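Local coordinates for protein gdp-l-fucose synthetase (PDB 6AQZ) that probably makes GDP-L-fucose by an NADPH-dependent epimerase and reductase reaction, binding the dinucleotide in a Rossmann-type fold, at residues 34-37 and 38-42. Residues are numbered along the deposited sequence; the frame is centred on the assembly and turned at random.
With NAP (NADP nicotinamide-adenine-dinucleotide phosphate), chain G.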
ATOM      1  N   GLY A  34     -11.934 -14.870 -16.850  1.00 43.58           N
ATOM      2  CA  GLY A  34     -11.577 -15.798 -15.794  1.00 41.12           C
ATOM      3  C   GLY A  34     -12.799 -16.402 -15.130  1.00 41.32           C
ATOM      4  O   GLY A  34     -13.939 -16.190 -15.546  1.00 41.58           O
ATOM      5  N   LEU A  35     -12.553 -17.084 -14.011  1.00 41.78           N
ATOM      6  CA  LEU A  35     -13.634 -17.766 -13.301  1.00 42.82           C
ATOM      7  C   LEU A  35     -14.815 -16.834 -12.972  1.00 50.39           C
ATOM      8  O   LEU A  35     -15.944 -17.041 -13.445  1.00 45.65           O
ATOM      9  CB  LEU A  35     -13.064 -18.386 -12.023  1.00 43.38           C
ATOM     10  CG  LEU A  35     -14.102 -18.938 -11.058  1.00 45.83           C
ATOM     11  CD1 LEU A  35     -14.819 -20.134 -11.718  1.00 46.85           C
ATOM     12  CD2 LEU A  35     -13.481 -19.358  -9.761  1.00 45.00           C
ATOM     13  N   PHE A  36     -14.559 -15.771 -12.199  1.00 49.57           N
ATOM     14  CA  PHE A  36     -15.629 -14.875 -11.758  1.00 44.41           C
ATOM     15  C   PHE A  36     -16.275 -14.188 -12.956  1.00 43.54           C
ATOM     16  O   PHE A  36     -17.510 -14.127 -13.062  1.00 40.13           O
ATOM     17  CB  PHE A  36     -15.060 -13.850 -10.752  1.00 45.41           C
ATOM     18  CG  PHE A  36     -16.080 -13.260  -9.767  1.00 44.61           C
ATOM     19  CD1 PHE A  36     -17.442 -13.527  -9.873  1.00 47.38           C
ATOM     20  CD2 PHE A  36     -15.654 -12.430  -8.745  1.00 36.63           C
ATOM     21  CE1 PHE A  36     -18.347 -12.983  -8.987  1.00 45.77           C
ATOM     22  CE2 PHE A  36     -16.566 -11.867  -7.825  1.00 37.20           C
ATOM     23  CZ  PHE A  36     -17.910 -12.139  -7.956  1.00 44.65           C
ATOM     24  N   GLY A  37     -15.451 -13.732 -13.903  1.00 47.27           N
ATOM     25  CA  GLY A  37     -15.970 -13.016 -15.056  1.00 41.18           C
ATOM     26  C   GLY A  37     -16.925 -13.839 -15.905  1.00 50.22           C
ATOM     27  O   GLY A  37     -17.964 -13.332 -16.347  1.00 41.03           O
ATOM     28  N   LYS A  38     -16.561 -15.110 -16.184  1.00 44.96           N
ATOM     29  CA  LYS A  38     -17.423 -15.977 -16.993  1.00 44.10           C
ATOM     30  C   LYS A  38     -18.746 -16.239 -16.285  1.00 44.96           C
ATOM     31  O   LYS A  38     -19.778 -16.407 -16.935  1.00 47.80           O
ATOM     32  CB  LYS A  38     -16.718 -17.303 -17.306  1.00 48.90           C
ATOM     33  CG  LYS A  38     -15.472 -17.141 -18.186  1.00 52.67           C
ATOM     34  CD  LYS A  38     -15.777 -16.610 -19.571  1.00 56.95           C
ATOM     35  CE  LYS A  38     -16.168 -17.742 -20.500  1.00 50.12           C
ATOM     36  NZ  LYS A  38     -16.315 -17.257 -21.890  1.00 57.13           N
ATOM     37  N   ALA A  39     -18.728 -16.301 -14.950  1.00 47.20           N
ATOM     38  CA  ALA A  39     -19.973 -16.461 -14.212  1.00 44.99           C
ATOM     39  C   ALA A  39     -20.881 -15.246 -14.400  1.00 44.31           C
ATOM     40  O   ALA A  39     -22.078 -15.393 -14.679  1.00 45.90           O
ATOM     41  CB  ALA A  39     -19.666 -16.704 -12.741  1.00 44.36           C
ATOM     42  N   VAL A  40     -20.315 -14.036 -14.308  1.00 44.12           N
ATOM     43  CA  VAL A  40     -21.106 -12.837 -14.570  1.00 47.55           C
ATOM     44  C   VAL A  40     -21.679 -12.881 -15.983  1.00 51.22           C
ATOM     45  O   VAL A  40     -22.860 -12.580 -16.200  1.00 49.42           O
ATOM     46  CB  VAL A  40     -20.263 -11.569 -14.324  1.00 49.76           C
ATOM     47  CG1 VAL A  40     -21.014 -10.330 -14.783  1.00 49.31           C
ATOM     48  CG2 VAL A  40     -19.893 -11.453 -12.852  1.00 44.99           C
ATOM     49  N   GLU A  41     -20.859 -13.273 -16.962  1.00 53.65           N
ATOM     50  CA  GLU A  41     -21.327 -13.356 -18.346  1.00 49.45           C
ATOM     51  C   GLU A  41     -22.479 -14.354 -18.488  1.00 55.17           C
ATOM     52  O   GLU A  41     -23.418 -14.132 -19.261  1.00 55.45           O
ATOM     53  CB  GLU A  41     -20.166 -13.742 -19.262  1.00 54.66           C
ATOM     54  CG  GLU A  41     -20.550 -13.863 -20.733  1.00 62.02           C
ATOM     55  CD  GLU A  41     -19.411 -14.349 -21.613  1.00 65.86           C
ATOM     56  OE1 GLU A  41     -18.517 -15.082 -21.124  1.00 66.90           O
ATOM     57  OE2 GLU A  41     -19.404 -13.972 -22.799  1.00 68.11           O
ATOM     58  N   HIS A  42     -22.415 -15.463 -17.753  1.00 57.30           N
ATOM     59  CA  HIS A  42     -23.483 -16.453 -17.781  1.00 52.19           C
ATOM     60  C   HIS A  42     -24.780 -15.894 -17.183  1.00 52.75           C
ATOM     61  O   HIS A  42     -25.857 -16.058 -17.760  1.00 60.12           O
ATOM     62  CB  HIS A  42     -23.020 -17.713 -17.056  1.00 52.28           C
ATOM     63  CG  HIS A  42     -24.091 -18.745 -16.889  1.00 58.20           C
ATOM     64  ND1 HIS A  42     -24.657 -19.036 -15.666  1.00 61.09           N
ATOM     65  CD2 HIS A  42     -24.704 -19.549 -17.790  1.00 65.60           C
ATOM     66  CE1 HIS A  42     -25.576 -19.974 -15.822  1.00 67.08           C
ATOM     67  NE2 HIS A  42     -25.622 -20.304 -17.101  1.00 66.35           N
TER
HETATM   68  PA  NAP G 401      -8.889 -15.786 -12.890  1.00 43.59           P
HETATM   69  O1A NAP G 401      -7.441 -16.127 -12.705  1.00 45.52           O
HETATM   70  O2A NAP G 401      -9.930 -16.856 -13.089  1.00 46.25           O
HETATM   71  O5B NAP G 401      -9.091 -14.702 -14.120  1.00 42.91           O
HETATM   72  C5B NAP G 401      -8.428 -13.543 -13.754  1.00 44.44           C
HETATM   73  C4B NAP G 401      -8.694 -12.512 -14.885  1.00 48.12           C
HETATM   74  O4B NAP G 401      -7.728 -11.430 -14.844  1.00 47.41           O
HETATM   75  C3B NAP G 401      -8.651 -13.184 -16.317  1.00 38.76           C
HETATM   76  O3B NAP G 401      -9.623 -12.605 -17.145  1.00 38.01           O
HETATM   77  C2B NAP G 401      -7.300 -12.685 -16.849  1.00 42.65           C
HETATM   78  O2B NAP G 401      -7.276 -12.473 -18.166  1.00 43.89           O
HETATM   79  C1B NAP G 401      -7.330 -11.238 -16.195  1.00 44.66           C
HETATM   80  N9A NAP G 401      -6.017 -10.603 -16.223  1.00 38.77           N
HETATM   81  C8A NAP G 401      -4.901 -10.951 -15.491  1.00 40.46           C
HETATM   82  N7A NAP G 401      -3.833 -10.158 -15.738  1.00 42.81           N
HETATM   83  C5A NAP G 401      -4.291  -9.264 -16.693  1.00 34.38           C
HETATM   84  C6A NAP G 401      -3.655  -8.212 -17.345  1.00 40.82           C
HETATM   85  N6A NAP G 401      -2.324  -7.910 -17.059  1.00 44.83           N
HETATM   86  N1A NAP G 401      -4.317  -7.440 -18.241  1.00 43.61           N
HETATM   87  C2A NAP G 401      -5.619  -7.800 -18.445  1.00 47.70           C
HETATM   88  N3A NAP G 401      -6.361  -8.791 -17.903  1.00 41.53           N
HETATM   89  C4A NAP G 401      -5.655  -9.517 -17.005  1.00 34.16           C
HETATM   90  O3  NAP G 401      -9.148 -14.953 -11.467  1.00 46.07           O
HETATM   91  PN  NAP G 401     -10.625 -15.112 -10.892  1.00 46.23           P
HETATM   92  O1N NAP G 401     -11.689 -14.745 -11.853  1.00 45.12           O
HETATM   93  O2N NAP G 401     -10.763 -16.258  -9.915  1.00 46.93           O
HETATM   94  O5D NAP G 401     -10.737 -13.790  -9.752  1.00 54.00           O
HETATM   95  C5D NAP G 401     -10.931 -12.574 -10.356  1.00 44.12           C
HETATM   96  C4D NAP G 401     -11.093 -11.616  -9.198  1.00 52.03           C
HETATM   97  O4D NAP G 401     -11.741 -12.327  -8.130  1.00 45.40           O
HETATM   98  C3D NAP G 401      -9.630 -11.236  -8.664  1.00 58.51           C
HETATM   99  O3D NAP G 401      -9.589  -9.886  -8.354  1.00 51.91           O
HETATM  100  C2D NAP G 401      -9.477 -12.126  -7.410  1.00 57.91           C
HETATM  101  O2D NAP G 401      -8.763 -11.545  -6.389  1.00 58.93           O
HETATM  102  C1D NAP G 401     -10.960 -12.220  -6.946  1.00 49.92           C
HETATM  103  N1N NAP G 401     -11.144 -13.390  -6.038  1.00 55.58           N
HETATM  104  C2N NAP G 401     -11.146 -14.706  -6.506  1.00 48.01           C
HETATM  105  C3N NAP G 401     -11.284 -15.759  -5.627  1.00 51.45           C
HETATM  106  C7N NAP G 401     -11.271 -17.165  -6.145  1.00 47.96           C
HETATM  107  O7N NAP G 401     -11.298 -18.157  -5.398  1.00 42.82           O
HETATM  108  N7N NAP G 401     -11.217 -17.381  -7.527  1.00 40.82           N
HETATM  109  C4N NAP G 401     -11.426 -15.561  -4.166  1.00 56.85           C
HETATM  110  C5N NAP G 401     -11.396 -14.124  -3.756  1.00 58.35           C
HETATM  111  C6N NAP G 401     -11.270 -13.139  -4.648  1.00 59.32           C
HETATM  112  P2B NAP G 401      -6.769 -13.905 -19.232  1.00 50.14           P
HETATM  113  O1X NAP G 401      -7.945 -14.804 -19.007  1.00 51.94           O
HETATM  114  O2X NAP G 401      -6.688 -13.198 -20.586  1.00 55.56           O
HETATM  115  O3X NAP G 401      -5.477 -14.278 -18.567  1.00 51.97           O
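The Gly34 O to Lys38 N bond closes the first turn of helix 35-46, a local i to i+4 contact in the beta-alpha-beta unit of the Rossmann-type fold, right where NADP's diphosphate sits. Gly34 is the N-cap; its O takes the N-H of Lys38 at 2.9 Å in a nearly straight bond (168°), and the ladder runs on through Ala39 to Leu35, Val40 to Phe36 and Glu41 to Gly37. The amides ahead of this ladder go to the cofactor: Leu35 N gives its hydrogen to NAP O2A (2.8 Å), Phe36 N to NAP O1N (3.1 Å), one on each phosphate. Gly34 CA lies 3.2 Å from NAP O5B, so the backbone comes right up to the cofactor, consistent with a GxGxxG-type pattern that includes Gly34 and Gly37. With CG anti to its backbone N (chi1 -155°), Phe36 brings CD2 to 4.0 Å from O4D of the nicotinamide ribose, near the ring plane; it also packs on Ala243 and Leu247 of helix 240-253. Farther along, Lys38 bends at chi2 and chi3, and its NZ forms a salt bridge with Glu41 OE1 (3.2 Å), on the oxygen's syn lone pair. Backbone N-H groups of Leu35 and Phe36, with the helix dipole, would thus help stabilise the negative diphosphate.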